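PDB 3N7L: neurotoxin from Clostridium botulinum, which is a botulinum neurotoxin whose receptor-binding domain, the part described here, probably recognises gangliosides on nerve cells so that the toxin can enter. Local coordinates for residues K7-Q12 / L18-G23; P321-G326 / W391-Y396; Q362-S367 / T371-I376. All blocks are in the same frame, centred on the assembly; numbering follows the deposited sequence.

Overall arrangement
The chain folds into two β-rich halves, a lectin-like sandwich followed by a β-trefoil. Interaction 1 belongs to the first half and closes before the other two begin. Its centre lies about 43 Å from that of interaction 3 and about 61 Å from that of interaction 2. Interactions 2 and 3 share the trefoil sheet: strand 373-384 leaves the hairpin of interaction 3 and pairs with strand 394-402, which starts in interaction 2. Their centres are about 25 Å apart, and interaction 3 is nested inside the loop closed by 321-326 and 391-396. Interaction 2, whose 391-396 segment probably belongs to the ganglioside-binding loop, lies across the chain's centre from interaction 1.

Interaction 1: K7-Q12 / L18-G23; sequences KILSLQ and LMDTSG
D20 and S10 meet in an antiparallel β-hairpin, strands 7-14 and 17-20, at the edge of one sheet of the lectin-like sandwich. D20 OD2 takes the backbone N of S10 at 3.0 Å, met from above the carboxylate plane. The same oxygen accepts S22 N at 2.8 Å, making an Asx turn, and S22 OG reaches it on its syn side, only 15° out of plane; three donors therefore hold the carboxylate in place. Beside the Asx turn, T21 N binds S10 O, and S10 OG donates to T21 OG1 at 3.0 Å. With D20 CG anti to the backbone N (chi1 172°), the carboxylate is brought against L9, whose CD1 touches D20 CG at 3.7 Å. Nearer the turn the backbones pair in both directions between Q12 and M19, with Q12 N to M19 O at 2.9 Å and M19 N to Q12 O at 2.8 Å. L11 CD1 lies loosely against L18 CB at 4.4 Å.

Farther out, I8 and L9 together face I210, a classic β bulge in the pairing with strand 202-211. L9, L11 and L18 pack on V58, F183 and V56 of the opposing sheet. The second carboxylate oxygen is held as well: A26 N donates to D20 OD1, and a water bridges OD1 and I8 O, though its approach to OD1 is doubtfully short.

Interaction 2: P321-G326 / W391-Y396; sequences PSRNLG and WFNHEY. With SO4 (sulfate ion), chain B; SO4 (sulfate ion), chain D.
R323 and N393 meet at the surface of the β-trefoil, where the loop between strands 313-318 and 329-335 comes up to the start of strand 394-402. From CB, which points toward N393, the arginine chain rises with CG between the backbone N and the carbonyl carbon (chi1 47°) and bends at its second and third torsions, its side chain resting on F384. NE then passes N393 OD1 at 3.7 Å. At CZ the amide lies over one face of the guanidinium, N393 CG 3.5 Å above the centre of its plane and the two planes 32° apart. NH1 is held by S383 O, while NH2 comes within 2.9 Å of N393 ND2; both are donors, so this is not a hydrogen bond and the short approach is doubtful in detail. ND2 instead donates to a glycerol. The amide oxygen is tied across the gap by a water, 2.7 Å from N393 OD1 and 2.8 Å from S322 OG, which is also hydrogen-bonded to K385 N.

On the outer side of each segment sits a sulfate, probably from the crystallisation liquor. N324 closes an Asx turn onto G326 N and gives ND2 to the chain D sulfate, which D328 N also binds. W391 and F392, exposed at the tip of what is probably the ganglioside-binding loop, offer their backbone N atoms to the chain B sulfate, as does Y390. O4 of the chain B sulfate accepts both F392 N, at 3.0 Å, and H394 NE2, at 2.8 Å, lying at the imidazole edge near its plane.

Interaction 3: Q362-S367 / T371-I376; sequences QLFLSS and TNRLGI
A cation-pi stack of R373 on F364 bridges two neighbouring strands of the C-terminal half, 359-366 and 373-384, just where the chain turns back. The guanidinium lies nearly parallel to the ring, planes 16° apart and CZ 4.0 Å from the ring centroid, with NH2 displaced toward the rim, 3.4 Å from both F364 CE2 and F364 CZ. An extended chain from CG to NE lays the arginine along the ring, so that CD also makes a CH-pi contact with the same face. R373 NH1 also makes a salt bridge with E300, which helps hold the guanidinium flat over the ring. I376 runs alongside F364, pointing the same way, and its CD1 meets F364 CE1 at 3.8 Å.

These strands form a β-hairpin of the β-trefoil. F364 and I376 are an antiparallel non-hydrogen-bonded pair, their side chains on one face of the sheet; L365 projects from the other. L374 N binds L365 O at 2.9 Å, and S367 N reaches N372 O at 2.9 Å, nearly along the C=O axis. L365 N approaches G375 O from well above the carbonyl plane, a bent bond, and G375 N is buried without a partner in the model. Toward the turn, L374 closes over S367, its CG 3.7 Å from S367 CB, while S366 OG is bonded to T370 O.

Interaction 1: K7-Q12 / L18-G23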
loop_
_atom_site.group_PDB
_atom_site.type_symbol
_atom_site.label_atom_id
_atom_site.label_comp_id
_atom_site.label_asym_id
_atom_site.label_seq_id
_atom_site.Cartn_x
_atom_site.Cartn_y
_atom_site.Cartn_z
ATOM N N LYS A 7 -3.003 10.830 -23.849
ATOM C CA LYS A 7 -2.524 9.488 -23.546
ATOM C C LYS A 7 -2.096 8.780 -24.833
ATOM O O LYS A 7 -2.900 8.595 -25.745
ATOM C CB LYS A 7 -3.621 8.681 -22.845
ATOM C CG LYS A 7 -3.189 7.275 -22.450
ATOM C CD LYS A 7 -4.345 6.451 -21.901
ATOM C CE LYS A 7 -4.807 6.946 -20.544
ATOM N NZ LYS A 7 -5.895 6.081 -19.993
ATOM N N ILE A 8 -0.827 8.387 -24.905
ATOM C CA ILE A 8 -0.307 7.720 -26.092
ATOM C C ILE A 8 0.026 6.246 -25.867
ATOM O O ILE A 8 0.351 5.521 -26.807
ATOM C CB ILE A 8 0.942 8.454 -26.638
ATOM C CG1 ILE A 8 2.013 8.565 -25.547
ATOM C CG2 ILE A 8 0.545 9.846 -27.126
ATOM C CD1 ILE A 8 3.314 9.181 -26.029
ATOM N N LEU A 9 -0.051 5.811 -24.615
ATOM C CA LEU A 9 0.204 4.418 -24.263
ATOM C C LEU A 9 -0.611 4.095 -23.026
ATOM O O LEU A 9 -0.624 4.859 -22.061
ATOM C CB LEU A 9 1.687 4.172 -23.978
ATOM C CG LEU A 9 2.005 2.756 -23.469
ATOM C CD1 LEU A 9 1.545 1.720 -24.490
ATOM C CD2 LEU A 9 3.499 2.615 -23.214
ATOM N N SER A 10 -1.300 2.964 -23.064
ATOM C CA SER A 10 -2.130 2.536 -21.948
ATOM C C SER A 10 -2.037 1.023 -21.839
ATOM O O SER A 10 -2.871 0.300 -22.381
ATOM C CB SER A 10 -3.581 2.966 -22.188
ATOM O OG SER A 10 -4.420 2.537 -21.133
ATOM N N LEU A 11 -1.008 0.547 -21.147
ATOM C CA LEU A 11 -0.801 -0.886 -20.982
ATOM C C LEU A 11 -1.747 -1.448 -19.932
ATOM O O LEU A 11 -1.597 -1.179 -18.739
ATOM C CB LEU A 11 0.648 -1.161 -20.584
ATOM C CG LEU A 11 1.055 -2.620 -20.365
ATOM C CD1 LEU A 11 0.743 -3.456 -21.608
ATOM C CD2 LEU A 11 2.539 -2.664 -20.034
ATOM N N GLN A 12 -2.723 -2.226 -20.387
ATOM C CA GLN A 12 -3.709 -2.821 -19.496
ATOM C C GLN A 12 -3.949 -4.296 -19.771
ATOM O O GLN A 12 -3.637 -4.808 -20.845
ATOM C CB GLN A 12 -5.037 -2.072 -19.606
ATOM C CG GLN A 12 -5.063 -0.767 -18.846
ATOM C CD GLN A 12 -6.383 -0.046 -18.984
ATOM O OE1 GLN A 12 -6.766 0.741 -18.116
ATOM N NE2 GLN A 12 -7.083 -0.297 -20.082
ATOM N N LEU A 18 -2.481 -8.876 -21.991
ATOM C CA LEU A 18 -1.826 -7.579 -21.836
ATOM C C LEU A 18 -1.842 -6.885 -23.192
ATOM O O LEU A 18 -1.392 -7.450 -24.187
ATOM C CB LEU A 18 -0.380 -7.745 -21.357
ATOM C CG LEU A 18 -0.171 -8.092 -19.883
ATOM C CD1 LEU A 18 1.314 -8.182 -19.585
ATOM C CD2 LEU A 18 -0.827 -7.029 -19.012
ATOM N N MET A 19 -2.351 -5.658 -23.231
ATOM C CA MET A 19 -2.442 -4.931 -24.487
ATOM C C MET A 19 -2.493 -3.424 -24.291
ATOM O O MET A 19 -2.766 -2.941 -23.194
ATOM C CB MET A 19 -3.704 -5.365 -25.227
ATOM C CG MET A 19 -4.971 -5.051 -24.448
ATOM S SD MET A 19 -6.477 -5.547 -25.300
ATOM C CE MET A 19 -6.788 -4.071 -26.320
ATOM N N ASP A 20 -2.238 -2.689 -25.369
ATOM C CA ASP A 20 -2.291 -1.233 -25.333
ATOM C C ASP A 20 -3.717 -0.840 -25.696
ATOM O O ASP A 20 -4.221 -1.247 -26.736
ATOM C CB ASP A 20 -1.328 -0.628 -26.353
ATOM C CG ASP A 20 -1.489 0.876 -26.480
ATOM O OD1 ASP A 20 -1.014 1.441 -27.487
ATOM O OD2 ASP A 20 -2.085 1.496 -25.575
ATOM N N THR A 21 -4.360 -0.052 -24.846
ATOM C CA THR A 21 -5.731 0.364 -25.104
ATOM C C THR A 21 -5.851 1.860 -25.368
ATOM O O THR A 21 -6.939 2.420 -25.275
ATOM C CB THR A 21 -6.649 0.012 -23.914
ATOM O OG1 THR A 21 -6.214 0.728 -22.750
ATOM C CG2 THR A 21 -6.600 -1.485 -23.628
ATOM N N SER A 22 -4.737 2.504 -25.699
ATOM C CA SER A 22 -4.742 3.943 -25.956
ATOM C C SER A 22 -5.360 4.279 -27.310
ATOM O O SER A 22 -5.982 5.327 -27.476
ATOM C CB SER A 22 -3.316 4.497 -25.914
ATOM O OG SER A 22 -2.573 4.051 -27.033
ATOM N N GLY A 23 -5.173 3.382 -28.271
ATOM C CA GLY A 23 -5.699 3.598 -29.602
ATOM C C GLY A 23 -4.581 3.540 -30.624
ATOM O O GLY A 23 -4.824 3.322 -31.814
HETATM O O HOH W 1 0.941 2.990 -28.006
#

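Interaction 2: P321-G326 / W391-Y396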
loop_
_atom_site.group_PDB
_atom_site.type_symbol
_atom_site.label_atom_id
_atom_site.label_comp_id
_atom_site.label_asym_id
_atom_site.label_seq_id
_atom_site.Cartn_x
_atom_site.Cartn_y
_atom_site.Cartn_z
ATOM N N PRO A 321 -12.977 -2.682 33.402
ATOM C CA PRO A 321 -11.628 -2.811 33.958
ATOM C C PRO A 321 -11.657 -2.849 35.486
ATOM O O PRO A 321 -12.654 -2.460 36.097
ATOM C CB PRO A 321 -10.923 -1.577 33.409
ATOM C CG PRO A 321 -12.029 -0.545 33.440
ATOM C CD PRO A 321 -13.233 -1.309 32.924
ATOM N N SER A 322 -10.572 -3.325 36.095
ATOM C CA SER A 322 -10.480 -3.410 37.550
ATOM C C SER A 322 -10.752 -2.059 38.223
ATOM O O SER A 322 -11.304 -2.001 39.316
ATOM C CB SER A 322 -9.098 -3.920 37.957
ATOM O OG SER A 322 -8.082 -3.052 37.487
ATOM N N ARG A 323 -10.342 -0.978 37.575
ATOM C CA ARG A 323 -10.565 0.365 38.093
ATOM C C ARG A 323 -10.906 1.227 36.887
ATOM O O ARG A 323 -10.506 0.907 35.770
ATOM C CB ARG A 323 -9.297 0.903 38.762
ATOM C CG ARG A 323 -8.059 0.694 37.910
ATOM C CD ARG A 323 -7.003 1.775 38.085
ATOM N NE ARG A 323 -6.487 1.857 39.444
ATOM C CZ ARG A 323 -5.287 2.339 39.755
ATOM N NH1 ARG A 323 -4.473 2.773 38.802
ATOM N NH2 ARG A 323 -4.908 2.402 41.022
ATOM N N ASN A 324 -11.637 2.317 37.100
ATOM C CA ASN A 324 -11.995 3.195 35.991
ATOM C C ASN A 324 -10.718 3.732 35.333
ATOM O O ASN A 324 -9.837 4.252 36.013
ATOM C CB ASN A 324 -12.842 4.363 36.493
ATOM C CG ASN A 324 -13.485 5.140 35.363
ATOM O OD1 ASN A 324 -12.808 5.575 34.434
ATOM N ND2 ASN A 324 -14.801 5.317 35.438
ATOM N N LEU A 325 -10.619 3.607 34.013
ATOM C CA LEU A 325 -9.432 4.071 33.300
ATOM C C LEU A 325 -9.472 5.560 32.971
ATOM O O LEU A 325 -8.436 6.173 32.714
ATOM C CB LEU A 325 -9.244 3.275 32.006
ATOM C CG LEU A 325 -9.144 1.747 32.119
ATOM C CD1 LEU A 325 -8.907 1.151 30.739
ATOM C CD2 LEU A 325 -8.012 1.368 33.063
ATOM N N GLY A 326 -10.670 6.137 32.976
ATOM C CA GLY A 326 -10.807 7.547 32.671
ATOM C C GLY A 326 -12.189 7.873 32.141
ATOM O O GLY A 326 -12.943 6.980 31.748
ATOM N N TRP A 391 -1.674 -7.845 43.800
ATOM C CA TRP A 391 -1.173 -6.821 44.713
ATOM C C TRP A 391 -0.995 -5.406 44.173
ATOM O O TRP A 391 -1.238 -4.432 44.889
ATOM C CB TRP A 391 0.157 -7.276 45.318
ATOM C CG TRP A 391 0.060 -8.565 46.064
ATOM C CD1 TRP A 391 0.514 -9.786 45.655
ATOM C CD2 TRP A 391 -0.544 -8.767 47.345
ATOM N NE1 TRP A 391 0.233 -10.740 46.608
ATOM C CE2 TRP A 391 -0.416 -10.141 47.656
ATOM C CE3 TRP A 391 -1.181 -7.922 48.262
ATOM C CZ2 TRP A 391 -0.903 -10.688 48.848
ATOM C CZ3 TRP A 391 -1.667 -8.466 49.449
ATOM C CH2 TRP A 391 -1.523 -9.838 49.731
ATOM N N PHE A 392 -0.567 -5.286 42.924
ATOM C CA PHE A 392 -0.320 -3.974 42.340
ATOM C C PHE A 392 -0.997 -3.770 41.000
ATOM O O PHE A 392 -1.419 -4.722 40.350
ATOM C CB PHE A 392 1.186 -3.772 42.134
ATOM C CG PHE A 392 1.998 -3.909 43.388
ATOM C CD1 PHE A 392 1.974 -2.914 44.363
ATOM C CD2 PHE A 392 2.789 -5.038 43.596
ATOM C CE1 PHE A 392 2.729 -3.039 45.530
ATOM C CE2 PHE A 392 3.548 -5.173 44.760
ATOM C CZ PHE A 392 3.519 -4.174 45.729
ATOM N N ASN A 393 -1.092 -2.508 40.600
ATOM C CA ASN A 393 -1.638 -2.157 39.304
ATOM C C ASN A 393 -0.428 -2.165 38.366
ATOM O O ASN A 393 0.706 -1.968 38.809
ATOM C CB ASN A 393 -2.276 -0.772 39.355
ATOM C CG ASN A 393 -3.617 -0.785 40.046
ATOM O OD1 ASN A 393 -4.582 -1.342 39.528
ATOM N ND2 ASN A 393 -3.685 -0.187 41.229
ATOM N N HIS A 394 -0.667 -2.405 37.085
ATOM C CA HIS A 394 0.404 -2.467 36.099
ATOM C C HIS A 394 -0.004 -1.684 34.865
ATOM O O HIS A 394 -1.183 -1.658 34.503
ATOM C CB HIS A 394 0.663 -3.921 35.689
ATOM C CG HIS A 394 0.960 -4.830 36.839
ATOM N ND1 HIS A 394 2.236 -5.028 37.321
ATOM C CD2 HIS A 394 0.141 -5.562 37.631
ATOM C CE1 HIS A 394 2.190 -5.843 38.361
ATOM N NE2 HIS A 394 0.930 -6.180 38.569
ATOM N N GLU A 395 0.969 -1.048 34.229
ATOM C CA GLU A 395 0.717 -0.287 33.013
ATOM C C GLU A 395 0.546 -1.273 31.862
ATOM O O GLU A 395 1.371 -2.162 31.670
ATOM C CB GLU A 395 1.893 0.656 32.713
ATOM C CG GLU A 395 1.958 1.897 33.615
ATOM C CD GLU A 395 0.974 2.994 33.203
ATOM O OE1 GLU A 395 0.662 3.866 34.043
ATOM O OE2 GLU A 395 0.522 2.999 32.035
ATOM N N TYR A 396 -0.541 -1.121 31.116
ATOM C CA TYR A 396 -0.818 -1.971 29.969
ATOM C C TYR A 396 -1.162 -1.086 28.787
ATOM O O TYR A 396 -1.965 -0.153 28.913
ATOM C CB TYR A 396 -2.013 -2.906 30.240
ATOM C CG TYR A 396 -1.731 -4.010 31.238
ATOM C CD1 TYR A 396 -0.840 -5.040 30.933
ATOM C CD2 TYR A 396 -2.321 -4.000 32.498
ATOM C CE1 TYR A 396 -0.539 -6.033 31.869
ATOM C CE2 TYR A 396 -2.027 -4.987 33.439
ATOM C CZ TYR A 396 -1.134 -5.997 33.117
ATOM O OH TYR A 396 -0.826 -6.965 34.050
HETATM S S SO4 B . 0.969 -8.645 41.298
HETATM O O1 SO4 B . 2.192 -8.177 41.956
HETATM O O2 SO4 B . 0.228 -9.534 42.209
HETATM O O3 SO4 B . 1.309 -9.389 40.058
HETATM O O4 SO4 B . 0.143 -7.470 40.951
HETATM S S SO4 D . -16.953 7.599 33.147
HETATM O O1 SO4 D . -15.891 7.896 34.121
HETATM O O2 SO4 D . -17.791 6.493 33.644
HETATM O O3 SO4 D . -16.360 7.210 31.831
HETATM O O4 SO4 D . -17.766 8.813 32.951
HETATM O O HOH W 2 -7.197 -1.845 39.814
#

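Interaction 3: Q362-S367 / T371-I376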
loop_
_atom_site.group_PDB
_atom_site.type_symbol
_atom_site.label_atom_id
_atom_site.label_comp_id
_atom_site.label_asym_id
_atom_site.label_seq_id
_atom_site.Cartn_x
_atom_site.Cartn_y
_atom_site.Cartn_z
ATOM N N GLN A 362 -10.332 3.679 10.256
ATOM C CA GLN A 362 -10.791 4.148 11.542
ATOM C C GLN A 362 -11.977 3.259 11.872
ATOM O O GLN A 362 -12.730 2.854 10.982
ATOM C CB GLN A 362 -11.182 5.623 11.486
ATOM C CG GLN A 362 -9.981 6.547 11.659
ATOM C CD GLN A 362 -10.364 8.015 11.739
ATOM O OE1 GLN A 362 -9.843 8.759 12.571
ATOM N NE2 GLN A 362 -11.265 8.440 10.867
ATOM N N LEU A 363 -12.104 2.923 13.150
ATOM C CA LEU A 363 -13.164 2.053 13.626
ATOM C C LEU A 363 -14.002 2.758 14.687
ATOM O O LEU A 363 -13.486 3.212 15.704
ATOM C CB LEU A 363 -12.541 0.767 14.197
ATOM C CG LEU A 363 -11.877 -0.134 13.147
ATOM C CD1 LEU A 363 -10.839 -1.043 13.793
ATOM C CD2 LEU A 363 -12.955 -0.948 12.443
ATOM N N PHE A 364 -15.301 2.848 14.434
ATOM C CA PHE A 364 -16.224 3.495 15.359
ATOM C C PHE A 364 -17.115 2.457 16.044
ATOM O O PHE A 364 -17.667 1.581 15.384
ATOM C CB PHE A 364 -17.087 4.504 14.592
ATOM C CG PHE A 364 -16.290 5.585 13.921
ATOM C CD1 PHE A 364 -15.909 6.724 14.624
ATOM C CD2 PHE A 364 -15.872 5.441 12.600
ATOM C CE1 PHE A 364 -15.117 7.704 14.022
ATOM C CE2 PHE A 364 -15.081 6.412 11.990
ATOM C CZ PHE A 364 -14.702 7.545 12.705
ATOM N N LEU A 365 -17.241 2.549 17.365
ATOM C CA LEU A 365 -18.096 1.626 18.102
ATOM C C LEU A 365 -19.527 1.807 17.598
ATOM O O LEU A 365 -20.041 2.928 17.535
ATOM C CB LEU A 365 -18.039 1.906 19.606
ATOM C CG LEU A 365 -19.021 1.081 20.452
ATOM C CD1 LEU A 365 -18.694 -0.394 20.314
ATOM C CD2 LEU A 365 -18.944 1.510 21.912
ATOM N N SER A 366 -20.154 0.697 17.235
ATOM C CA SER A 366 -21.509 0.694 16.716
ATOM C C SER A 366 -22.572 0.598 17.800
ATOM O O SER A 366 -22.372 -0.041 18.832
ATOM C CB SER A 366 -21.678 -0.479 15.754
ATOM O OG SER A 366 -23.046 -0.732 15.503
ATOM N N SER A 367 -23.704 1.247 17.561
ATOM C CA SER A 367 -24.806 1.187 18.506
ATOM C C SER A 367 -25.684 0.024 18.073
ATOM O O SER A 367 -26.344 0.091 17.034
ATOM C CB SER A 367 -25.621 2.481 18.484
ATOM O OG SER A 367 -26.661 2.413 19.438
ATOM N N THR A 371 -25.460 1.623 12.007
ATOM C CA THR A 371 -24.423 2.535 11.531
ATOM C C THR A 371 -24.306 3.772 12.426
ATOM O O THR A 371 -23.567 4.711 12.116
ATOM C CB THR A 371 -24.692 2.984 10.080
ATOM O OG1 THR A 371 -26.073 3.333 9.938
ATOM C CG2 THR A 371 -24.345 1.872 9.101
ATOM N N ASN A 372 -25.032 3.764 13.541
ATOM C CA ASN A 372 -24.992 4.873 14.486
ATOM C C ASN A 372 -23.742 4.732 15.340
ATOM O O ASN A 372 -23.518 3.696 15.963
ATOM C CB ASN A 372 -26.245 4.869 15.362
ATOM C CG ASN A 372 -27.514 5.052 14.553
ATOM O OD1 ASN A 372 -27.676 6.053 13.853
ATOM N ND2 ASN A 372 -28.418 4.080 14.636
ATOM N N ARG A 373 -22.931 5.786 15.364
ATOM C CA ARG A 373 -21.675 5.776 16.102
ATOM C C ARG A 373 -21.785 6.205 17.556
ATOM O O ARG A 373 -22.486 7.165 17.881
ATOM C CB ARG A 373 -20.663 6.667 15.381
ATOM C CG ARG A 373 -20.522 6.329 13.908
ATOM C CD ARG A 373 -19.542 7.250 13.208
ATOM N NE ARG A 373 -19.419 6.916 11.792
ATOM C CZ ARG A 373 -18.563 7.500 10.960
ATOM N NH1 ARG A 373 -18.516 7.133 9.686
ATOM N NH2 ARG A 373 -17.750 8.452 11.401
ATOM N N LEU A 374 -21.071 5.492 18.423
ATOM C CA LEU A 374 -21.059 5.783 19.856
ATOM C C LEU A 374 -19.674 6.192 20.338
ATOM O O LEU A 374 -19.533 6.769 21.412
ATOM C CB LEU A 374 -21.499 4.556 20.656
ATOM C CG LEU A 374 -22.913 4.025 20.430
ATOM C CD1 LEU A 374 -23.157 2.843 21.356
ATOM C CD2 LEU A 374 -23.921 5.134 20.695
ATOM N N GLY A 375 -18.647 5.875 19.559
ATOM C CA GLY A 375 -17.298 6.222 19.967
ATOM C C GLY A 375 -16.261 5.817 18.941
ATOM O O GLY A 375 -16.604 5.284 17.890
ATOM N N ILE A 376 -14.992 6.069 19.243
ATOM C CA ILE A 376 -13.926 5.724 18.315
ATOM C C ILE A 376 -12.882 4.843 19.005
ATOM O O ILE A 376 -12.674 4.944 20.213
ATOM C CB ILE A 376 -13.274 7.012 17.732
ATOM C CG1 ILE A 376 -12.314 6.649 16.600
ATOM C CG2 ILE A 376 -12.561 7.796 18.833
ATOM C CD1 ILE A 376 -11.750 7.853 15.881
#